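Local coordinates for protein CCMAN5 (Cellulosimicrobium cellulans, PDB 2XSG) that is an alpha-mannosidase of glycoside hydrolase family 92, a bacterial enzyme that enables mannose-6-phosphate modification of recombinant human lysosomal enzymes made in yeast, at residues E429-L434 with D473-T478; V175-R180 with V214-D219; T304-R309 with Y648-R653; F598-E603 with P679-S684. All blocks are in the same frame, centred on the assembly; numbering follows the deposited sequence.

Interaction 1 of 4, residues E429-L434 with D473-T478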
loop_
_atom_site.group_PDB
_atom_site.type_symbol
_atom_site.label_atom_id
_atom_site.label_comp_id
_atom_site.label_asym_id
_atom_site.label_seq_id
_atom_site.Cartn_x
_atom_site.Cartn_y
_atom_site.Cartn_z
ATOM N N GLU A 429 27.045 0.088 -3.390
ATOM C CA GLU A 429 26.811 1.460 -2.898
ATOM C C GLU A 429 25.628 1.556 -1.936
ATOM O O GLU A 429 25.677 2.319 -0.963
ATOM C CB GLU A 429 26.513 2.422 -4.045
ATOM C CG GLU A 429 27.671 2.871 -4.860
ATOM C CD GLU A 429 27.225 3.840 -5.923
ATOM O OE1 GLU A 429 26.837 4.988 -5.571
ATOM O OE2 GLU A 429 27.240 3.439 -7.111
ATOM N N ALA A 430 24.551 0.832 -2.239
ATOM C CA ALA A 430 23.380 0.811 -1.379
ATOM C C ALA A 430 23.721 0.296 0.025
ATOM O O ALA A 430 23.244 0.825 1.021
ATOM C CB ALA A 430 22.262 -0.049 -2.019
ATOM N N TYR A 431 24.576 -0.726 0.094
ATOM C CA TYR A 431 24.872 -1.425 1.363
ATOM C C TYR A 431 25.229 -0.543 2.587
ATOM O O TYR A 431 24.590 -0.665 3.619
ATOM C CB TYR A 431 25.891 -2.555 1.138
ATOM C CG TYR A 431 26.156 -3.395 2.359
ATOM C CD1 TYR A 431 25.263 -4.380 2.749
ATOM C CD2 TYR A 431 27.310 -3.203 3.124
ATOM C CE1 TYR A 431 25.485 -5.150 3.875
ATOM C CE2 TYR A 431 27.552 -3.971 4.254
ATOM C CZ TYR A 431 26.625 -4.944 4.621
ATOM O OH TYR A 431 26.846 -5.717 5.727
ATOM N N PRO A 432 26.227 0.356 2.480
ATOM C CA PRO A 432 26.523 1.169 3.668
ATOM C C PRO A 432 25.355 2.068 4.108
ATOM O O PRO A 432 25.190 2.310 5.309
ATOM C CB PRO A 432 27.707 2.031 3.221
ATOM C CG PRO A 432 27.656 1.990 1.727
ATOM C CD PRO A 432 27.184 0.625 1.396
ATOM N N ALA A 433 24.568 2.562 3.155
ATOM C CA ALA A 433 23.378 3.333 3.491
ATOM C C ALA A 433 22.310 2.460 4.153
ATOM O O ALA A 433 21.582 2.922 5.030
ATOM C CB ALA A 433 22.816 4.048 2.257
ATOM N N LEU A 434 22.225 1.204 3.731
ATOM C CA LEU A 434 21.334 0.252 4.375
ATOM C C LEU A 434 21.829 -0.069 5.794
ATOM O O LEU A 434 21.013 -0.186 6.713
ATOM C CB LEU A 434 21.160 -1.012 3.530
ATOM C CG LEU A 434 20.334 -0.919 2.245
ATOM C CD1 LEU A 434 20.562 -2.144 1.387
ATOM C CD2 LEU A 434 18.868 -0.754 2.546
ATOM N N ASP A 473 26.319 -11.400 2.248
ATOM C CA ASP A 473 26.807 -12.632 1.598
ATOM C C ASP A 473 26.796 -12.483 0.072
ATOM O O ASP A 473 27.662 -13.008 -0.621
ATOM C CB ASP A 473 25.944 -13.842 2.002
ATOM C CG ASP A 473 26.449 -14.543 3.264
ATOM O OD1 ASP A 473 27.673 -14.540 3.517
ATOM O OD2 ASP A 473 25.616 -15.113 4.007
ATOM N N GLU A 474 25.793 -11.778 -0.449
ATOM C CA GLU A 474 25.715 -11.535 -1.879
ATOM C C GLU A 474 26.851 -10.638 -2.368
ATOM O O GLU A 474 27.281 -10.747 -3.522
ATOM C CB GLU A 474 24.370 -10.918 -2.245
ATOM C CG GLU A 474 24.159 -10.734 -3.733
ATOM C CD GLU A 474 23.943 -12.043 -4.492
ATOM O OE1 GLU A 474 23.936 -13.144 -3.887
ATOM O OE2 GLU A 474 23.764 -11.954 -5.719
ATOM N N LEU A 475 27.323 -9.749 -1.499
ATOM C CA LEU A 475 28.418 -8.835 -1.857
ATOM C C LEU A 475 29.777 -9.448 -1.543
ATOM O O LEU A 475 30.810 -8.807 -1.732
ATOM C CB LEU A 475 28.270 -7.489 -1.133
ATOM C CG LEU A 475 27.110 -6.616 -1.611
ATOM C CD1 LEU A 475 26.718 -5.556 -0.573
ATOM C CD2 LEU A 475 27.459 -5.981 -2.950
ATOM N N GLY A 476 29.763 -10.693 -1.078
ATOM C CA GLY A 476 30.981 -11.386 -0.667
ATOM C C GLY A 476 31.571 -10.920 0.650
ATOM O O GLY A 476 32.751 -11.131 0.906
ATOM N N LEU A 477 30.759 -10.285 1.496
ATOM C CA LEU A 477 31.216 -9.838 2.817
ATOM C C LEU A 477 30.872 -10.911 3.855
ATOM O O LEU A 477 30.029 -10.703 4.749
ATOM C CB LEU A 477 30.628 -8.460 3.174
ATOM C CG LEU A 477 30.789 -7.325 2.146
ATOM C CD1 LEU A 477 29.933 -6.114 2.496
ATOM C CD2 LEU A 477 32.255 -6.900 1.974
ATOM N N THR A 478 31.533 -12.063 3.715
ATOM C CA THR A 478 31.213 -13.278 4.472
ATOM C C THR A 478 31.283 -13.077 5.978
ATOM O O THR A 478 30.386 -13.496 6.709
ATOM C CB THR A 478 32.155 -14.449 4.070
ATOM O OG1 THR A 478 32.285 -14.489 2.646
ATOM C CG2 THR A 478 31.607 -15.798 4.563
#
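Tyr431 rests against two leucines, Leu475 and Leu477, and touches them in turn along its length. Its CG stands anti to the backbone N (chi1 -175°), which sends the side chain out from helix 427-438 toward the 473-478 turn. The first contact is at the root: Tyr431 CB lies 3.6 Å from Leu475 CD1. The same methyl then follows the near end of the ring, 3.7 Å from Tyr431 CG and 3.8 Å from Tyr431 CD1, so one branch of Leu475 serves three successive atoms. Farther out the partner changes. Tyr431 CD2 comes within 4.0 Å of Leu477 CD1, and Tyr431 CE2 within 3.7 Å of the same methyl. Both leucine methyls meet the ring obliquely, and Leu477 advances from the direction opposite to the tyrosine. The two leucines belong to the link between helices 455-474 and 478-495: Gly476, with positive phi, closes the first helix in a Schellman motif, and Leu477 occupies the N-cap position of the second. These helices belong to the catalytic domain, which in this family is an (alpha/alpha)6 barrel. Beyond CZ, which is 4.1 Å from Leu477 CD1, the hydroxyl leaves the apolar patch and hydrogen-bonds to Glu480 OE1 in the first turn of helix 478-495. Ile471 and Ala472 of helix 455-474 and Leu484 of helix 478-495 also touch Tyr431, and its buried ring thus brings three helices together. Leu475 reaches back to Leu427 and Asp428 at the start of helix 427-438.

Interaction 2 of 4, residues V175-R180 with V214-D219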
loop_
_atom_site.group_PDB
_atom_site.type_symbol
_atom_site.label_atom_id
_atom_site.label_comp_id
_atom_site.label_asym_id
_atom_site.label_seq_id
_atom_site.Cartn_x
_atom_site.Cartn_y
_atom_site.Cartn_z
ATOM N N VAL A 175 3.381 28.875 -10.564
ATOM C CA VAL A 175 2.581 28.742 -11.771
ATOM C C VAL A 175 3.054 29.784 -12.791
ATOM O O VAL A 175 3.267 30.945 -12.449
ATOM C CB VAL A 175 1.055 28.806 -11.460
ATOM C CG1 VAL A 175 0.678 30.144 -10.757
ATOM C CG2 VAL A 175 0.214 28.562 -12.742
ATOM N N GLN A 176 3.298 29.330 -14.013
ATOM C CA GLN A 176 3.588 30.202 -15.132
ATOM C C GLN A 176 2.500 29.951 -16.172
ATOM O O GLN A 176 2.204 28.793 -16.498
ATOM C CB GLN A 176 4.974 29.865 -15.687
ATOM C CG GLN A 176 5.436 30.727 -16.862
ATOM C CD GLN A 176 5.890 32.093 -16.417
ATOM O OE1 GLN A 176 6.774 32.221 -15.569
ATOM N NE2 GLN A 176 5.274 33.123 -16.968
ATOM N N VAL A 177 1.918 31.034 -16.681
ATOM C CA VAL A 177 0.896 30.982 -17.720
ATOM C C VAL A 177 1.441 31.280 -19.127
ATOM O O VAL A 177 2.213 32.218 -19.305
ATOM C CB VAL A 177 -0.246 31.997 -17.411
ATOM C CG1 VAL A 177 -1.333 31.911 -18.448
ATOM C CG2 VAL A 177 -0.819 31.723 -16.050
ATOM N N GLU A 178 1.005 30.494 -20.117
ATOM C CA GLU A 178 1.310 30.727 -21.546
ATOM C C GLU A 178 0.020 30.663 -22.345
ATOM O O GLU A 178 -0.737 29.704 -22.212
ATOM C CB GLU A 178 2.221 29.623 -22.096
ATOM C CG GLU A 178 3.701 29.814 -21.868
ATOM C CD GLU A 178 4.237 30.962 -22.699
ATOM O OE1 GLU A 178 4.160 30.873 -23.955
ATOM O OE2 GLU A 178 4.724 31.953 -22.098
ATOM N N THR A 179 -0.225 31.663 -23.190
ATOM C CA THR A 179 -1.336 31.602 -24.131
ATOM C C THR A 179 -0.750 31.384 -25.523
ATOM O O THR A 179 0.098 32.150 -25.961
ATOM C CB THR A 179 -2.196 32.887 -24.105
ATOM O OG1 THR A 179 -2.694 33.096 -22.782
ATOM C CG2 THR A 179 -3.362 32.771 -25.076
ATOM N N ARG A 180 -1.187 30.326 -26.191
ATOM C CA ARG A 180 -0.646 29.956 -27.500
ATOM C C ARG A 180 -1.419 30.619 -28.623
ATOM O O ARG A 180 -2.438 31.267 -28.368
ATOM C CB ARG A 180 -0.650 28.434 -27.663
ATOM C CG ARG A 180 0.324 27.722 -26.746
ATOM C CD ARG A 180 -0.313 27.408 -25.382
ATOM N NE ARG A 180 -1.230 26.281 -25.486
ATOM C CZ ARG A 180 -0.843 25.008 -25.482
ATOM N NH1 ARG A 180 0.445 24.704 -25.360
ATOM N NH2 ARG A 180 -1.741 24.040 -25.607
ATOM N N VAL A 214 -6.985 33.932 -18.477
ATOM C CA VAL A 214 -6.455 33.442 -17.208
ATOM C C VAL A 214 -5.986 34.561 -16.270
ATOM O O VAL A 214 -5.471 35.599 -16.706
ATOM C CB VAL A 214 -5.346 32.367 -17.475
ATOM C CG1 VAL A 214 -4.275 32.925 -18.381
ATOM C CG2 VAL A 214 -4.768 31.770 -16.171
ATOM N N GLN A 215 -6.235 34.353 -14.983
ATOM C CA GLN A 215 -5.732 35.201 -13.925
ATOM C C GLN A 215 -5.069 34.317 -12.884
ATOM O O GLN A 215 -5.426 33.137 -12.738
ATOM C CB GLN A 215 -6.871 35.976 -13.290
ATOM C CG GLN A 215 -7.437 37.045 -14.211
ATOM C CD GLN A 215 -8.414 37.952 -13.506
ATOM O OE1 GLN A 215 -9.405 37.499 -12.925
ATOM N NE2 GLN A 215 -8.140 39.255 -13.551
ATOM N N THR A 216 -4.102 34.874 -12.165
ATOM C CA THR A 216 -3.382 34.099 -11.161
ATOM C C THR A 216 -3.491 34.770 -9.819
ATOM O O THR A 216 -3.893 35.927 -9.743
ATOM C CB THR A 216 -1.904 33.953 -11.515
ATOM O OG1 THR A 216 -1.295 35.251 -11.542
ATOM C CG2 THR A 216 -1.743 33.257 -12.876
ATOM N N TRP A 217 -3.145 34.036 -8.772
ATOM C CA TRP A 217 -2.998 34.609 -7.433
ATOM C C TRP A 217 -1.735 34.114 -6.726
ATOM O O TRP A 217 -1.255 33.017 -6.996
ATOM C CB TRP A 217 -4.231 34.338 -6.569
ATOM C CG TRP A 217 -4.311 32.948 -6.015
ATOM C CD1 TRP A 217 -3.609 32.447 -4.961
ATOM C CD2 TRP A 217 -5.155 31.884 -6.473
ATOM N NE1 TRP A 217 -3.953 31.136 -4.736
ATOM C CE2 TRP A 217 -4.901 30.765 -5.647
ATOM C CE3 TRP A 217 -6.111 31.771 -7.494
ATOM C CZ2 TRP A 217 -5.568 29.546 -5.801
ATOM C CZ3 TRP A 217 -6.771 30.546 -7.662
ATOM C CH2 TRP A 217 -6.497 29.455 -6.813
ATOM N N GLY A 218 -1.218 34.938 -5.825
ATOM C CA GLY A 218 -0.134 34.561 -4.938
ATOM C C GLY A 218 -0.568 34.756 -3.495
ATOM O O GLY A 218 -1.789 34.846 -3.187
ATOM N N ASP A 219 0.421 34.855 -2.612
ATOM C CA ASP A 219 0.182 34.796 -1.162
ATOM C C ASP A 219 -0.538 35.997 -0.551
ATOM O O ASP A 219 -1.000 35.929 0.598
ATOM C CB ASP A 219 1.494 34.537 -0.434
ATOM C CG ASP A 219 2.030 33.136 -0.692
ATOM O OD1 ASP A 219 1.456 32.162 -0.143
ATOM O OD2 ASP A 219 3.018 33.020 -1.450
#
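Val177 and Val214 reach toward each other tip to tip, while Thr216 slides past Val177 from the opposite direction. The modelled approach of the Val177 and Val214 CG1 methyls is too short to be reliable, but the meeting of the two side chains is also carried by their other branches: Val177 CG2 lies 4.0 Å from Val214 CG2. Val177 holds CG1 anti to its own backbone nitrogen (chi1 -178°), a rotation that points CG2 in between the two partners, 3.6 Å from Thr216 CG2 as well as near Val214. Strands 175-179 and 214-217 run nearly antiparallel, at 169°, with the axes of these short segments 8.8 Å apart. They belong to different sheets, packed face to face as in the beta-sandwich domains of the galactose mutarotase-like clan, to which this N-terminal region is assigned. Thr216 turns its methyl into the apolar layer, while its hydroxyl is hydrogen-bonded to Ala226 O and Gln229 NE2 instead of meeting a valine. At the margin, Val175 CG1 approaches Thr216 CG2 more loosely, at 4.5 Å. Replacing Val177 by an alanine would remove both methyls and would probably open a gap between the sheets, leaving Val214 and Thr216 CG2 without their main neighbour here. Val185 and Leu187 of the neighbouring strand 185-195 touch Val177 within its own sheet, and Ala236 of strand 235-240 touches both Val214 and Thr216 in the other.

Interaction 3 of 4, residues T304-R309 with Y648-R653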
loop_
_atom_site.group_PDB
_atom_site.type_symbol
_atom_site.label_atom_id
_atom_site.label_comp_id
_atom_site.label_asym_id
_atom_site.label_seq_id
_atom_site.Cartn_x
_atom_site.Cartn_y
_atom_site.Cartn_z
ATOM N N THR A 304 -22.425 -15.592 -4.377
ATOM C CA THR A 304 -22.922 -14.271 -4.792
ATOM C C THR A 304 -22.046 -13.586 -5.850
ATOM O O THR A 304 -22.438 -12.564 -6.436
ATOM C CB THR A 304 -23.051 -13.315 -3.586
ATOM O OG1 THR A 304 -21.747 -12.988 -3.104
ATOM C CG2 THR A 304 -23.828 -13.962 -2.437
ATOM N N GLY A 305 -20.865 -14.146 -6.101
ATOM C CA GLY A 305 -19.875 -13.490 -6.960
ATOM C C GLY A 305 -19.074 -12.358 -6.311
ATOM O O GLY A 305 -18.205 -11.776 -6.952
ATOM N N GLU A 306 -19.343 -12.057 -5.039
ATOM C CA GLU A 306 -18.635 -10.961 -4.347
ATOM C C GLU A 306 -17.185 -11.289 -3.984
ATOM O O GLU A 306 -16.332 -10.394 -3.885
ATOM C CB GLU A 306 -19.393 -10.509 -3.105
ATOM C CG GLU A 306 -20.660 -9.738 -3.440
ATOM C CD GLU A 306 -21.564 -9.506 -2.240
ATOM O OE1 GLU A 306 -21.533 -10.316 -1.285
ATOM O OE2 GLU A 306 -22.327 -8.515 -2.265
ATOM N N LEU A 307 -16.900 -12.566 -3.758
ATOM C CA LEU A 307 -15.550 -12.946 -3.413
ATOM C C LEU A 307 -14.616 -12.753 -4.626
ATOM O O LEU A 307 -13.465 -12.304 -4.474
ATOM C CB LEU A 307 -15.518 -14.377 -2.881
ATOM C CG LEU A 307 -14.219 -14.916 -2.308
ATOM C CD1 LEU A 307 -13.709 -14.049 -1.135
ATOM C CD2 LEU A 307 -14.457 -16.384 -1.910
ATOM N N GLN A 308 -15.111 -13.052 -5.825
ATOM C CA GLN A 308 -14.326 -12.809 -7.046
ATOM C C GLN A 308 -14.116 -11.293 -7.281
ATOM O O GLN A 308 -13.021 -10.858 -7.678
ATOM C CB GLN A 308 -14.967 -13.533 -8.256
ATOM C CG GLN A 308 -14.574 -13.048 -9.634
ATOM C CD GLN A 308 -14.530 -14.169 -10.696
ATOM O OE1 GLN A 308 -15.133 -15.238 -10.531
ATOM N NE2 GLN A 308 -13.805 -13.922 -11.777
ATOM N N ARG A 309 -15.159 -10.499 -7.024
ATOM C CA ARG A 309 -15.041 -9.043 -7.129
ATOM C C ARG A 309 -14.049 -8.495 -6.092
ATOM O O ARG A 309 -13.238 -7.603 -6.384
ATOM C CB ARG A 309 -16.404 -8.384 -6.957
ATOM C CG ARG A 309 -17.265 -8.429 -8.195
ATOM C CD ARG A 309 -18.732 -8.370 -7.826
ATOM N NE ARG A 309 -19.547 -7.850 -8.914
ATOM C CZ ARG A 309 -20.006 -8.567 -9.936
ATOM N NH1 ARG A 309 -19.726 -9.868 -10.047
ATOM N NH2 ARG A 309 -20.743 -7.976 -10.866
ATOM N N TYR A 648 -12.713 -7.926 5.898
ATOM C CA TYR A 648 -12.754 -7.408 4.547
ATOM C C TYR A 648 -14.191 -7.440 4.030
ATOM O O TYR A 648 -14.812 -8.510 4.052
ATOM C CB TYR A 648 -11.910 -8.299 3.637
ATOM C CG TYR A 648 -10.425 -8.174 3.831
ATOM C CD1 TYR A 648 -9.773 -8.890 4.832
ATOM C CD2 TYR A 648 -9.662 -7.382 2.981
ATOM C CE1 TYR A 648 -8.387 -8.780 5.017
ATOM C CE2 TYR A 648 -8.259 -7.282 3.137
ATOM C CZ TYR A 648 -7.640 -7.985 4.159
ATOM O OH TYR A 648 -6.283 -7.890 4.320
ATOM N N ARG A 649 -14.706 -6.289 3.571
ATOM C CA ARG A 649 -16.068 -6.192 2.987
ATOM C C ARG A 649 -16.010 -5.622 1.574
ATOM O O ARG A 649 -15.177 -4.757 1.300
ATOM C CB ARG A 649 -17.000 -5.274 3.812
ATOM C CG ARG A 649 -16.999 -5.495 5.320
ATOM C CD ARG A 649 -18.342 -5.183 5.982
ATOM N NE ARG A 649 -18.681 -6.339 6.816
ATOM C CZ ARG A 649 -19.471 -6.335 7.888
ATOM N NH1 ARG A 649 -20.033 -5.211 8.307
ATOM N NH2 ARG A 649 -19.684 -7.475 8.557
ATOM N N LEU A 650 -16.918 -6.064 0.694
ATOM C CA LEU A 650 -17.098 -5.381 -0.578
ATOM C C LEU A 650 -18.082 -4.236 -0.327
ATOM O O LEU A 650 -19.268 -4.314 -0.673
ATOM C CB LEU A 650 -17.590 -6.315 -1.698
ATOM C CG LEU A 650 -17.419 -5.745 -3.118
ATOM C CD1 LEU A 650 -15.959 -5.784 -3.582
ATOM C CD2 LEU A 650 -18.308 -6.479 -4.118
ATOM N N ASP A 651 -17.557 -3.180 0.288
ATOM C CA ASP A 651 -18.316 -2.036 0.732
ATOM C C ASP A 651 -17.374 -0.850 0.778
ATOM O O ASP A 651 -16.154 -1.028 0.939
ATOM C CB ASP A 651 -18.828 -2.282 2.161
ATOM C CG ASP A 651 -19.909 -1.312 2.562
ATOM O OD1 ASP A 651 -21.035 -1.456 2.045
ATOM O OD2 ASP A 651 -19.634 -0.390 3.355
ATOM N N PRO A 652 -17.922 0.379 0.654
ATOM C CA PRO A 652 -17.096 1.553 0.946
ATOM C C PRO A 652 -16.423 1.467 2.333
ATOM O O PRO A 652 -15.265 1.900 2.500
ATOM C CB PRO A 652 -18.103 2.708 0.872
ATOM C CG PRO A 652 -19.090 2.253 -0.163
ATOM C CD PRO A 652 -19.204 0.743 0.014
ATOM N N ARG A 653 -17.122 0.895 3.314
ATOM C CA ARG A 653 -16.491 0.566 4.575
ATOM C C ARG A 653 -15.766 -0.768 4.351
ATOM O O ARG A 653 -16.279 -1.833 4.711
ATOM C CB ARG A 653 -17.534 0.457 5.703
ATOM C CG ARG A 653 -18.352 1.723 5.967
ATOM C CD ARG A 653 -19.241 1.538 7.227
ATOM N NE ARG A 653 -19.792 2.816 7.679
ATOM C CZ ARG A 653 -20.201 3.068 8.925
ATOM N NH1 ARG A 653 -20.121 2.134 9.861
ATOM N NH2 ARG A 653 -20.696 4.261 9.236
#
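Leu650 plugs its forked end against one turn of helix, resting on the aliphatic parts of Glu306 and Arg309. With CG anti to the backbone N (chi1 -164°), the leucine stretches away from its loop, and CD2 becomes the leading methyl. It lies 3.9 Å from Arg309 CB and 4.1 Å from Glu306 CG, between two residues three positions apart. The other branch is turned to the backbone, Leu650 CD1 being 4.2 Å from Arg309 C. Arg309 sets out toward the loop, then extends from CG to NE and carries its guanidinium away, so that the contact uses its base. Glu306 likewise offers a methylene, and its chain runs on extended to a carboxylate that Thr304 meets: Thr304 OG1 donates to Glu306 OE1 over 3.2 Å, from well above the carboxylate plane. Thr304 OG1 also accepts from Glu306 N in an ST turn at 158°, beside the N-cap residue Gly305. On the facing side Leu650 is the centre of an inverse gamma turn, and Asp651 OD2 takes the N-H of Arg653 at 2.8 Å, closing an Asx turn. This surface contact joins the first turn of helix 306-318 to the loop between strand 638-646 and helix 665-675. Leu310 and Thr313 of helix 306-318 continue the seat under Leu650, Val17 of the N-terminal region touches it too, and Asp651 and Pro652 bond through their backbones to Gly18 and Glu20.

Interaction 4 of 4, residues F598-E603 with P679-S684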
loop_
_atom_site.group_PDB
_atom_site.type_symbol
_atom_site.label_atom_id
_atom_site.label_comp_id
_atom_site.label_asym_id
_atom_site.label_seq_id
_atom_site.Cartn_x
_atom_site.Cartn_y
_atom_site.Cartn_z
ATOM N N PHE A 598 0.416 -21.817 12.491
ATOM C CA PHE A 598 -0.047 -23.144 12.877
ATOM C C PHE A 598 0.618 -24.253 12.060
ATOM O O PHE A 598 0.751 -25.380 12.552
ATOM C CB PHE A 598 -1.574 -23.237 12.806
ATOM C CG PHE A 598 -2.280 -22.443 13.862
ATOM C CD1 PHE A 598 -2.955 -21.262 13.527
ATOM C CD2 PHE A 598 -2.286 -22.872 15.189
ATOM C CE1 PHE A 598 -3.652 -20.530 14.495
ATOM C CE2 PHE A 598 -2.975 -22.148 16.167
ATOM C CZ PHE A 598 -3.656 -20.964 15.817
ATOM N N ASN A 599 1.047 -23.923 10.832
ATOM C CA ASN A 599 1.844 -24.823 9.997
ATOM C C ASN A 599 3.149 -25.219 10.697
ATOM O O ASN A 599 3.676 -26.303 10.484
ATOM C CB ASN A 599 2.214 -24.147 8.668
ATOM C CG ASN A 599 1.050 -24.038 7.698
ATOM O OD1 ASN A 599 -0.056 -24.508 7.961
ATOM N ND2 ASN A 599 1.302 -23.398 6.557
ATOM N N TYR A 600 3.667 -24.320 11.524
ATOM C CA TYR A 600 4.924 -24.547 12.235
ATOM C C TYR A 600 4.733 -25.318 13.522
ATOM O O TYR A 600 5.687 -25.903 14.029
ATOM C CB TYR A 600 5.607 -23.223 12.567
ATOM C CG TYR A 600 6.119 -22.434 11.373
ATOM C CD1 TYR A 600 5.246 -21.658 10.594
ATOM C CD2 TYR A 600 7.477 -22.429 11.042
ATOM C CE1 TYR A 600 5.712 -20.908 9.512
ATOM C CE2 TYR A 600 7.955 -21.662 9.949
ATOM C CZ TYR A 600 7.057 -20.900 9.203
ATOM O OH TYR A 600 7.483 -20.159 8.123
ATOM N N THR A 601 3.515 -25.313 14.061
ATOM C CA THR A 601 3.236 -26.052 15.291
ATOM C C THR A 601 2.571 -27.388 15.028
ATOM O O THR A 601 1.991 -27.970 15.947
ATOM C CB THR A 601 2.314 -25.273 16.259
ATOM O OG1 THR A 601 1.090 -24.931 15.591
ATOM C CG2 THR A 601 3.012 -24.019 16.793
ATOM N N GLY A 602 2.645 -27.857 13.782
ATOM C CA GLY A 602 2.094 -29.163 13.384
ATOM C C GLY A 602 0.581 -29.182 13.297
ATOM O O GLY A 602 -0.053 -30.243 13.374
ATOM N N GLU A 603 -0.024 -28.009 13.136
ATOM C CA GLU A 603 -1.491 -27.950 13.040
ATOM C C GLU A 603 -1.930 -27.159 11.811
ATOM O O GLU A 603 -2.592 -26.125 11.929
ATOM C CB GLU A 603 -2.102 -27.407 14.342
ATOM C CG GLU A 603 -1.766 -28.273 15.566
ATOM C CD GLU A 603 -2.688 -28.015 16.730
ATOM O OE1 GLU A 603 -2.438 -27.056 17.486
ATOM O OE2 GLU A 603 -3.676 -28.763 16.884
ATOM N N PRO A 679 3.818 -15.105 2.551
ATOM C CA PRO A 679 5.223 -15.016 2.927
ATOM C C PRO A 679 5.404 -14.779 4.432
ATOM O O PRO A 679 5.525 -13.632 4.881
ATOM C CB PRO A 679 5.712 -13.810 2.112
ATOM C CG PRO A 679 4.502 -12.904 2.085
ATOM C CD PRO A 679 3.292 -13.809 2.073
ATOM N N VAL A 680 5.437 -15.845 5.214
ATOM C CA VAL A 680 5.802 -15.684 6.629
ATOM C C VAL A 680 7.197 -15.041 6.734
ATOM O O VAL A 680 7.367 -14.000 7.355
ATOM C CB VAL A 680 5.695 -17.023 7.427
ATOM C CG1 VAL A 680 6.338 -16.903 8.814
ATOM C CG2 VAL A 680 4.222 -17.429 7.552
ATOM N N THR A 681 8.167 -15.624 6.056
ATOM C CA THR A 681 9.512 -15.069 6.043
ATOM C C THR A 681 9.744 -14.269 4.771
ATOM O O THR A 681 10.113 -14.834 3.741
ATOM C CB THR A 681 10.567 -16.187 6.188
ATOM O OG1 THR A 681 10.198 -17.025 7.286
ATOM C CG2 THR A 681 11.938 -15.602 6.454
ATOM N N ALA A 682 9.484 -12.959 4.839
ATOM C CA ALA A 682 9.968 -12.032 3.840
ATOM C C ALA A 682 11.483 -12.061 3.978
ATOM O O ALA A 682 12.009 -12.223 5.085
ATOM C CB ALA A 682 9.437 -10.640 4.106
ATOM N N GLY A 683 12.184 -11.934 2.862
ATOM C CA GLY A 683 13.631 -12.058 2.880
ATOM C C GLY A 683 14.083 -13.502 2.770
ATOM O O GLY A 683 15.245 -13.815 3.023
ATOM N N SER A 684 13.163 -14.387 2.414
ATOM C CA SER A 684 13.503 -15.775 2.077
ATOM C C SER A 684 12.838 -16.082 0.735
ATOM O O SER A 684 12.206 -15.203 0.144
ATOM C CB SER A 684 13.008 -16.745 3.154
ATOM O OG SER A 684 11.632 -17.010 3.004
HETATM O O HOH W 1 10.015 -19.785 7.298
#
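Thr681 OG1 is held by two partners, a water molecule that donates to it over 2.8 Å and the carbonyl oxygen of Ala547. The water is the bridge to Tyr600: its oxygen lies 2.7 Å from Tyr600 OH, at the edge of the phenol and in the plane of the ring. Tyr600 OH and Thr681 OG1 themselves stay 4.2 Å apart, a separation the water spans. Val680 packs beside this link, its side chain coming from the direction opposite to that of Tyr600: Val680 CG1 is 3.5 Å from Tyr600 OH and makes the apolar contact with Tyr600 CZ at 4.1 Å, oblique to the ring. Tyr600 turns CG away from its carbonyl carbon (chi1 -67°), which lays the ring out toward the 679-684 loop. That loop folds into a type II beta turn from Thr681 to Ser684 with Gly683, of positive phi, in the third position. Inside the turn Ser684 OG donates to Thr681 O over 2.8 Å, 20° off the carbonyl plane, and the same hydroxyl also bonds to Gln686 N. In the catalytic domain the contact thus joins the loop leading into helix 604-616 to the one between strands 677-678 and 686-689. A phenylalanine in place of Tyr600 would probably leave the water without its mate on this side and break the bridge to Thr681. Arg358 of helix 353-366 binds the carbonyls of Pro679 and Val680, while Tyr463 and Tyr466 of helix 455-474 reach those of Ala682 and Gly683.

In the fold
Interactions 2 and 4 are buried, interaction 1 is partly so, and interaction 3 lies at the surface. Interaction 2 stands apart in the N-terminal beta region, its centre about 58 Å from that of interaction 4, and packs sheet on sheet with aliphatic branches. The other three serve the helical catalytic region: interaction 1 sets a tyrosine on leucines, interaction 3 a leucine on the stems of charged residues, and interaction 4 adds a water bridge. Helix 455-474 ends in interaction 1 and also supplies tyrosines to the turn of interaction 4; helix 604-616 borders both 3 and 4. Along the chain interaction 1 is nested within interaction 3, whereas 3 and 4 cross.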